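Local structure of oligopeptide-binding protein appA (Bacillus subtilis, 1XOC) at residues 324-329 against 473-478; 429-434 against 480-485. The protein binds oligopeptides, including tetra- and pentapeptides but not tripeptides, outside the cell membrane and delivers them to a permease that can replace the Opp system in sporulation and genetic competence. One frame throughout, in Å; residues are numbered along the deposited sequence.

Interaction 1. Residues 324-329 against 473-478; sequences DVPKFE and IYQKIA
Phe328 turns the edge of its ring to helix 463-480: CE1 lies 3.4 Å from Ala478 O, which sits near the ring plane, where the slightly positive aromatic C-H rim suits a carbonyl oxygen. That oxygen also accepts a hydrogen bond from the Gln481 side chain, while Gln285, Thr288 and Thr289 of helix 281-289 also touch Phe328. With CG anti to the carbonyl carbon and beside the backbone N (chi1 -57°), the phenyl group is directed at the helix. In the other flat group, the Gln475 amide, the bend at chi2 (-70°) brings the amide alongside Val325 and up to Asp324 O and Pro326. Its carbon CD is 3.8 Å from Val325 CG2, the two side chains running past one another in opposite directions, and 3.7 Å from Asp324 O. An alanine here removes the amide, and would probably open a gap beside Val325 CG2 and Pro326 CD and leave Asp324 O without its polar neighbour.

Between these groups Ala478, whose small methyl allows a close approach, receives the apolar side of the loop. Pro326 offers it a compact apolar edge, CD, 4.0 Å from Ala478 CB. Val325 CG1 is modelled 3.2 Å from the same CB, too short for two carbons, and both this contact and the Val325 rotamer are doubtful. The arrangement is plain loop-on-helix packing in a solute-binding protein of family 5: the loop between strand 306-307 and helix 332-341 lies against the C-terminal part of helix 463-480.

Interaction 2. Residues 429-434 against 480-485; sequences DIFHSS and DQPYTF
Ile430 sets its CG2 methyl 3.2 Å from Tyr483 OH, the two side chains crossing at about a right angle. This is a buried apolar contact in the solute-binding protein fold, joining the short helix 428-431 to the start of strand 483-496 in the mixed sheet. CG2 is anti to the backbone N, with CG1 at chi1 -66°, and lies over the centre of one face of the Phe431 ring; the branched beta carbon thus gives a methyl that meets both aromatic residues. The Tyr483 hydroxyl is hydrogen-bonded to Trp419 NE1, which satisfies this polar end inside the core.

Phe431 follows and carries most of the contact, its long flat ring reaching Pro482, Tyr483 and Phe485 from one helix position. Its CE1 touches Pro482 CG at 3.8 Å, and the same atom stands over one face of the Tyr483 ring, toward the rim. The two aromatic planes meet obliquely at 55°, with centroids 5.1 Å apart; the closest carbons are Phe431 CZ and Tyr483 CE2, at 3.6 Å. Met454 and Tyr266 also pack on Phe431. Farther along the strand, Phe485 offers its ring edge, its CZ lying 4.5 Å from Phe431 CZ.

Interactions 1 and 2 have centres about 12 Å apart and are joined through the chain, since helix 463-480 leads directly into strand 483-496. Gln475 and Ala478 of this helix meet the loop 324-329, while Ile477 meets the aromatic group of interaction 2: its CD1 packs 3.7 Å from Phe431 CD2 and its CG2 lies 4.0 Å from Phe485 CZ. Separately, Phe328 CE1 of interaction 1 comes within 3.6 Å of Gln481 CG. Interaction 2 lies deeper, its centre about 15 Å from the centre of the chain against about 22 Å for interaction 1, and its Ile430 packs on a polar side chain of the bound peptide. The Gln475 side chain is about 11 Å from a bound zinc ion.

Interaction 1. Residues 324-329 against 473-478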
ATOM      1  N   ASP A 324      -1.656  24.324  10.411  1.00 32.55           N
ATOM      2  CA  ASP A 324      -2.086  23.967  11.758  1.00 32.58           C
ATOM      3  C   ASP A 324      -3.390  23.190  11.660  1.00 31.63           C
ATOM      4  O   ASP A 324      -4.453  23.748  11.505  1.00 32.04           O
ATOM      5  CB  ASP A 324      -2.237  25.213  12.651  1.00 33.38           C
ATOM      6  CG  ASP A 324      -0.919  25.608  13.372  1.00 35.50           C
ATOM      7  OD1 ASP A 324      -0.042  24.728  13.566  1.00 39.02           O
ATOM      8  OD2 ASP A 324      -0.771  26.796  13.765  1.00 37.45           O
ATOM      9  N   VAL A 325      -3.288  21.882  11.736  1.00 31.18           N
ATOM     10  CA  VAL A 325      -4.431  21.003  11.630  1.00 30.74           C
ATOM     11  C   VAL A 325      -4.862  20.662  13.068  1.00 30.03           C
ATOM     12  O   VAL A 325      -4.035  20.722  13.969  1.00 29.79           O
ATOM     13  CB  VAL A 325      -4.007  19.756  10.790  1.00 30.99           C
ATOM     14  CG1 VAL A 325      -4.346  18.466  11.458  1.00 31.45           C
ATOM     15  CG2 VAL A 325      -4.559  19.858   9.384  1.00 30.85           C
ATOM     16  N   PRO A 326      -6.156  20.349  13.296  1.00 29.34           N
ATOM     17  CA  PRO A 326      -6.502  19.875  14.635  1.00 29.44           C
ATOM     18  C   PRO A 326      -5.797  18.557  14.932  1.00 29.02           C
ATOM     19  O   PRO A 326      -5.833  17.643  14.119  1.00 28.49           O
ATOM     20  CB  PRO A 326      -8.021  19.658  14.579  1.00 28.98           C
ATOM     21  CG  PRO A 326      -8.363  19.587  13.188  1.00 29.96           C
ATOM     22  CD  PRO A 326      -7.338  20.402  12.421  1.00 29.85           C
ATOM     23  N   LYS A 327      -5.177  18.475  16.101  1.00 29.28           N
ATOM     24  CA  LYS A 327      -4.367  17.319  16.470  1.00 29.39           C
ATOM     25  C   LYS A 327      -5.054  16.332  17.398  1.00 29.53           C
ATOM     26  O   LYS A 327      -4.658  15.170  17.412  1.00 28.75           O
ATOM     27  CB  LYS A 327      -3.077  17.790  17.118  1.00 30.03           C
ATOM     28  CG  LYS A 327      -2.143  18.464  16.148  1.00 30.29           C
ATOM     29  CD  LYS A 327      -0.909  18.893  16.878  1.00 31.45           C
ATOM     30  CE  LYS A 327       0.198  19.274  15.939  1.00 33.29           C
ATOM     31  NZ  LYS A 327       1.477  19.279  16.710  1.00 36.55           N
ATOM     32  N   PHE A 328      -6.056  16.784  18.167  1.00 28.62           N
ATOM     33  CA  PHE A 328      -6.749  15.921  19.140  1.00 29.34           C
ATOM     34  C   PHE A 328      -5.744  15.238  20.076  1.00 29.63           C
ATOM     35  O   PHE A 328      -5.772  14.020  20.287  1.00 30.58           O
ATOM     36  CB  PHE A 328      -7.649  14.908  18.433  1.00 28.39           C
ATOM     37  CG  PHE A 328      -8.664  15.551  17.528  1.00 28.60           C
ATOM     38  CD1 PHE A 328      -8.445  15.625  16.158  1.00 28.12           C
ATOM     39  CD2 PHE A 328      -9.794  16.161  18.056  1.00 29.35           C
ATOM     40  CE1 PHE A 328      -9.369  16.240  15.335  1.00 27.52           C
ATOM     41  CE2 PHE A 328     -10.711  16.779  17.234  1.00 27.89           C
ATOM     42  CZ  PHE A 328     -10.491  16.815  15.878  1.00 28.63           C
ATOM     43  N   GLU A 329      -4.843  16.055  20.613  1.00 30.46           N
ATOM     44  CA  GLU A 329      -3.837  15.611  21.566  1.00 30.61           C
ATOM     45  C   GLU A 329      -4.482  14.939  22.784  1.00 30.03           C
ATOM     46  O   GLU A 329      -5.583  15.288  23.214  1.00 29.10           O
ATOM     47  CB  GLU A 329      -2.957  16.793  21.992  1.00 30.98           C
ATOM     48  CG  GLU A 329      -2.060  17.331  20.865  1.00 33.08           C
ATOM     49  CD  GLU A 329      -0.922  18.221  21.367  1.00 34.42           C
ATOM     50  OE1 GLU A 329       0.252  17.957  20.995  1.00 40.65           O
ATOM     51  OE2 GLU A 329      -1.193  19.172  22.135  1.00 40.12           O
ATOM     52  N   ILE A 473      -8.057  20.314   2.089  1.00 31.33           N
ATOM     53  CA  ILE A 473      -8.460  18.902   2.127  1.00 31.86           C
ATOM     54  C   ILE A 473      -7.913  18.249   3.397  1.00 31.92           C
ATOM     55  O   ILE A 473      -8.636  17.564   4.113  1.00 32.30           O
ATOM     56  CB  ILE A 473      -7.993  18.156   0.863  1.00 31.52           C
ATOM     57  CG1 ILE A 473      -8.782  18.634  -0.346  1.00 31.01           C
ATOM     58  CG2 ILE A 473      -8.195  16.653   1.014  1.00 32.07           C
ATOM     59  CD1 ILE A 473      -8.150  18.288  -1.712  1.00 31.69           C
ATOM     60  N   TYR A 474      -6.638  18.474   3.678  1.00 31.78           N
ATOM     61  CA  TYR A 474      -6.041  18.011   4.927  1.00 31.44           C
ATOM     62  C   TYR A 474      -6.789  18.500   6.163  1.00 31.69           C
ATOM     63  O   TYR A 474      -7.010  17.730   7.091  1.00 32.15           O
ATOM     64  CB  TYR A 474      -4.592  18.467   4.996  1.00 31.69           C
ATOM     65  CG  TYR A 474      -3.688  17.821   3.982  1.00 30.61           C
ATOM     66  CD1 TYR A 474      -2.663  18.542   3.400  1.00 33.45           C
ATOM     67  CD2 TYR A 474      -3.817  16.470   3.641  1.00 33.51           C
ATOM     68  CE1 TYR A 474      -1.819  17.960   2.492  1.00 33.07           C
ATOM     69  CE2 TYR A 474      -2.977  15.883   2.728  1.00 32.87           C
ATOM     70  CZ  TYR A 474      -1.972  16.628   2.180  1.00 33.19           C
ATOM     71  OH  TYR A 474      -1.138  16.070   1.278  1.00 33.66           O
ATOM     72  N   GLN A 475      -7.173  19.775   6.191  1.00 31.40           N
ATOM     73  CA  GLN A 475      -7.974  20.290   7.298  1.00 31.43           C
ATOM     74  C   GLN A 475      -9.253  19.497   7.501  1.00 31.33           C
ATOM     75  O   GLN A 475      -9.604  19.172   8.622  1.00 31.93           O
ATOM     76  CB  GLN A 475      -8.339  21.765   7.092  1.00 31.59           C
ATOM     77  CG  GLN A 475      -7.202  22.724   7.351  1.00 32.72           C
ATOM     78  CD  GLN A 475      -6.818  22.847   8.811  1.00 33.51           C
ATOM     79  OE1 GLN A 475      -5.771  23.411   9.125  1.00 34.13           O
ATOM     80  NE2 GLN A 475      -7.655  22.331   9.709  1.00 33.85           N
ATOM     81  N   LYS A 476      -9.976  19.238   6.421  1.00 31.05           N
ATOM     82  CA  LYS A 476     -11.256  18.539   6.522  1.00 31.34           C
ATOM     83  C   LYS A 476     -11.067  17.094   6.981  1.00 30.71           C
ATOM     84  O   LYS A 476     -11.799  16.622   7.840  1.00 30.21           O
ATOM     85  CB  LYS A 476     -12.028  18.594   5.206  1.00 31.16           C
ATOM     86  CG  LYS A 476     -12.539  19.997   4.886  1.00 32.39           C
ATOM     87  CD  LYS A 476     -13.698  19.990   3.894  1.00 33.09           C
ATOM     88  CE  LYS A 476     -14.299  21.382   3.726  1.00 32.47           C
ATOM     89  NZ  LYS A 476     -15.008  21.886   4.946  1.00 33.82           N
ATOM     90  N   ILE A 477     -10.085  16.401   6.424  1.00 31.19           N
ATOM     91  CA  ILE A 477      -9.826  15.018   6.845  1.00 31.21           C
ATOM     92  C   ILE A 477      -9.395  14.977   8.310  1.00 31.40           C
ATOM     93  O   ILE A 477      -9.877  14.157   9.096  1.00 31.14           O
ATOM     94  CB  ILE A 477      -8.795  14.335   5.919  1.00 31.02           C
ATOM     95  CG1 ILE A 477      -9.397  14.213   4.525  1.00 31.81           C
ATOM     96  CG2 ILE A 477      -8.395  12.941   6.451  1.00 31.93           C
ATOM     97  CD1 ILE A 477      -8.429  13.896   3.439  1.00 32.06           C
ATOM     98  N   ALA A 478      -8.487  15.865   8.688  1.00 31.79           N
ATOM     99  CA  ALA A 478      -8.068  15.962  10.089  1.00 32.05           C
ATOM    100  C   ALA A 478      -9.245  16.249  11.022  1.00 32.57           C
ATOM    101  O   ALA A 478      -9.426  15.568  12.022  1.00 32.80           O
ATOM    102  CB  ALA A 478      -6.987  17.006  10.252  1.00 32.82           C
TER

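Interaction 2. Residues 429-434 against 480-485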
ATOM      1  N   ASP A 429      -8.380   8.558  -3.870  1.00 31.19           N
ATOM      2  CA  ASP A 429      -8.518   7.106  -3.952  1.00 32.03           C
ATOM      3  C   ASP A 429      -8.990   6.510  -2.637  1.00 31.85           C
ATOM      4  O   ASP A 429      -9.667   5.486  -2.628  1.00 30.75           O
ATOM      5  CB  ASP A 429      -7.183   6.437  -4.380  1.00 33.22           C
ATOM      6  CG  ASP A 429      -6.840   6.656  -5.850  1.00 38.89           C
ATOM      7  OD1 ASP A 429      -7.681   7.207  -6.594  1.00 44.76           O
ATOM      8  OD2 ASP A 429      -5.710   6.248  -6.294  1.00 47.86           O
ATOM      9  N   ILE A 430      -8.615   7.142  -1.533  1.00 31.29           N
ATOM     10  CA  ILE A 430      -8.859   6.613  -0.197  1.00 31.66           C
ATOM     11  C   ILE A 430     -10.043   7.280   0.518  1.00 31.10           C
ATOM     12  O   ILE A 430     -10.741   6.619   1.272  1.00 29.72           O
ATOM     13  CB  ILE A 430      -7.559   6.741   0.661  1.00 32.62           C
ATOM     14  CG1 ILE A 430      -6.461   5.818   0.076  1.00 34.93           C
ATOM     15  CG2 ILE A 430      -7.826   6.408   2.107  1.00 33.05           C
ATOM     16  CD1 ILE A 430      -5.077   6.019   0.735  1.00 36.73           C
ATOM     17  N   PHE A 431     -10.269   8.562   0.283  1.00 29.22           N
ATOM     18  CA  PHE A 431     -11.265   9.338   1.056  1.00 29.85           C
ATOM     19  C   PHE A 431     -12.460   9.902   0.295  1.00 29.64           C
ATOM     20  O   PHE A 431     -13.439  10.359   0.915  1.00 29.87           O
ATOM     21  CB  PHE A 431     -10.577  10.463   1.828  1.00 30.46           C
ATOM     22  CG  PHE A 431      -9.579   9.985   2.868  1.00 29.78           C
ATOM     23  CD1 PHE A 431      -9.993   9.288   3.992  1.00 31.09           C
ATOM     24  CD2 PHE A 431      -8.226  10.229   2.713  1.00 32.70           C
ATOM     25  CE1 PHE A 431      -9.060   8.856   4.941  1.00 31.51           C
ATOM     26  CE2 PHE A 431      -7.301   9.774   3.662  1.00 32.82           C
ATOM     27  CZ  PHE A 431      -7.747   9.110   4.783  1.00 31.95           C
ATOM     28  N   HIS A 432     -12.425   9.926  -1.034  1.00 29.29           N
ATOM     29  CA  HIS A 432     -13.611  10.379  -1.773  1.00 28.66           C
ATOM     30  C   HIS A 432     -14.748   9.337  -1.620  1.00 28.69           C
ATOM     31  O   HIS A 432     -14.520   8.144  -1.697  1.00 28.40           O
ATOM     32  CB  HIS A 432     -13.270  10.643  -3.233  1.00 28.81           C
ATOM     33  CG  HIS A 432     -14.338  11.389  -3.956  1.00 27.74           C
ATOM     34  ND1 HIS A 432     -14.267  12.744  -4.218  1.00 30.11           N
ATOM     35  CD2 HIS A 432     -15.502  10.969  -4.490  1.00 26.96           C
ATOM     36  CE1 HIS A 432     -15.349  13.115  -4.871  1.00 28.91           C
ATOM     37  NE2 HIS A 432     -16.125  12.063  -5.039  1.00 29.03           N
ATOM     38  N   SER A 433     -15.968   9.790  -1.360  1.00 28.89           N
ATOM     39  CA  SER A 433     -17.080   8.865  -1.095  1.00 28.54           C
ATOM     40  C   SER A 433     -17.453   7.962  -2.267  1.00 28.41           C
ATOM     41  O   SER A 433     -18.092   6.920  -2.086  1.00 29.03           O
ATOM     42  CB  SER A 433     -18.314   9.638  -0.633  1.00 29.11           C
ATOM     43  OG  SER A 433     -18.824  10.462  -1.640  1.00 29.80           O
ATOM     44  N   SER A 434     -17.099   8.373  -3.475  1.00 28.02           N
ATOM     45  CA  SER A 434     -17.286   7.549  -4.674  1.00 27.61           C
ATOM     46  C   SER A 434     -16.472   6.252  -4.622  1.00 27.95           C
ATOM     47  O   SER A 434     -16.757   5.329  -5.405  1.00 28.99           O
ATOM     48  CB  SER A 434     -16.915   8.329  -5.947  1.00 28.06           C
ATOM     49  OG  SER A 434     -15.515   8.520  -6.076  1.00 27.58           O
ATOM     50  N   ASP A 480     -12.383  15.620  10.576  1.00 31.07           N
ATOM     51  CA  ASP A 480     -13.363  14.532  10.563  1.00 31.10           C
ATOM     52  C   ASP A 480     -12.879  13.224  11.197  1.00 30.72           C
ATOM     53  O   ASP A 480     -13.691  12.396  11.600  1.00 30.62           O
ATOM     54  CB  ASP A 480     -13.835  14.282   9.118  1.00 30.70           C
ATOM     55  CG  ASP A 480     -14.629  15.450   8.553  1.00 32.90           C
ATOM     56  OD1 ASP A 480     -15.067  16.330   9.335  1.00 32.41           O
ATOM     57  OD2 ASP A 480     -14.835  15.484   7.320  1.00 34.73           O
ATOM     58  N   GLN A 481     -11.567  13.044  11.314  1.00 30.11           N
ATOM     59  CA  GLN A 481     -10.993  11.856  11.922  1.00 30.45           C
ATOM     60  C   GLN A 481     -11.639  10.568  11.388  1.00 30.34           C
ATOM     61  O   GLN A 481     -12.097   9.736  12.172  1.00 30.50           O
ATOM     62  CB  GLN A 481     -11.103  11.902  13.447  1.00 30.59           C
ATOM     63  CG  GLN A 481     -10.255  12.998  14.099  1.00 30.97           C
ATOM     64  CD  GLN A 481      -8.767  12.712  14.021  1.00 31.44           C
ATOM     65  OE1 GLN A 481      -8.270  11.829  14.732  1.00 32.27           O
ATOM     66  NE2 GLN A 481      -8.045  13.473  13.196  1.00 31.71           N
ATOM     67  N   PRO A 482     -11.623  10.367  10.054  1.00 29.91           N
ATOM     68  CA  PRO A 482     -12.118   9.086   9.559  1.00 30.08           C
ATOM     69  C   PRO A 482     -11.215   7.940  10.047  1.00 30.66           C
ATOM     70  O   PRO A 482     -11.666   6.791  10.193  1.00 29.96           O
ATOM     71  CB  PRO A 482     -12.044   9.252   8.052  1.00 30.20           C
ATOM     72  CG  PRO A 482     -10.969  10.300   7.829  1.00 30.19           C
ATOM     73  CD  PRO A 482     -11.128  11.236   8.967  1.00 30.31           C
ATOM     74  N   TYR A 483      -9.950   8.281  10.284  1.00 31.00           N
ATOM     75  CA  TYR A 483      -8.983   7.432  10.954  1.00 30.96           C
ATOM     76  C   TYR A 483      -8.467   8.169  12.189  1.00 30.39           C
ATOM     77  O   TYR A 483      -8.503   9.402  12.236  1.00 31.29           O
ATOM     78  CB  TYR A 483      -7.725   7.206  10.100  1.00 31.90           C
ATOM     79  CG  TYR A 483      -7.838   6.582   8.720  1.00 31.56           C
ATOM     80  CD1 TYR A 483      -8.935   5.851   8.305  1.00 30.61           C
ATOM     81  CD2 TYR A 483      -6.784   6.720   7.812  1.00 30.38           C
ATOM     82  CE1 TYR A 483      -8.973   5.253   7.045  1.00 31.62           C
ATOM     83  CE2 TYR A 483      -6.815   6.124   6.542  1.00 31.28           C
ATOM     84  CZ  TYR A 483      -7.890   5.395   6.166  1.00 32.09           C
ATOM     85  OH  TYR A 483      -7.894   4.834   4.905  1.00 33.06           O
ATOM     86  N   THR A 484      -7.955   7.397  13.151  1.00 29.87           N
ATOM     87  CA  THR A 484      -6.973   7.886  14.096  1.00 29.02           C
ATOM     88  C   THR A 484      -5.610   7.634  13.472  1.00 29.59           C
ATOM     89  O   THR A 484      -5.191   6.489  13.285  1.00 30.26           O
ATOM     90  CB  THR A 484      -7.094   7.207  15.486  1.00 28.67           C
ATOM     91  OG1 THR A 484      -8.349   7.565  16.046  1.00 30.26           O
ATOM     92  CG2 THR A 484      -6.044   7.641  16.393  1.00 30.19           C
ATOM     93  N   PHE A 485      -4.911   8.702  13.141  1.00 29.53           N
ATOM     94  CA  PHE A 485      -3.604   8.568  12.555  1.00 28.98           C
ATOM     95  C   PHE A 485      -2.642   8.230  13.676  1.00 29.17           C
ATOM     96  O   PHE A 485      -2.679   8.865  14.721  1.00 29.43           O
ATOM     97  CB  PHE A 485      -3.227   9.867  11.818  1.00 29.97           C
ATOM     98  CG  PHE A 485      -4.132  10.157  10.661  1.00 29.68           C
ATOM     99  CD1 PHE A 485      -5.231  11.008  10.819  1.00 32.94           C
ATOM    100  CD2 PHE A 485      -3.939   9.539   9.442  1.00 32.34           C
ATOM    101  CE1 PHE A 485      -6.111  11.238   9.762  1.00 31.88           C
ATOM    102  CE2 PHE A 485      -4.802   9.766   8.394  1.00 32.23           C
ATOM    103  CZ  PHE A 485      -5.887  10.621   8.548  1.00 31.23           C
TER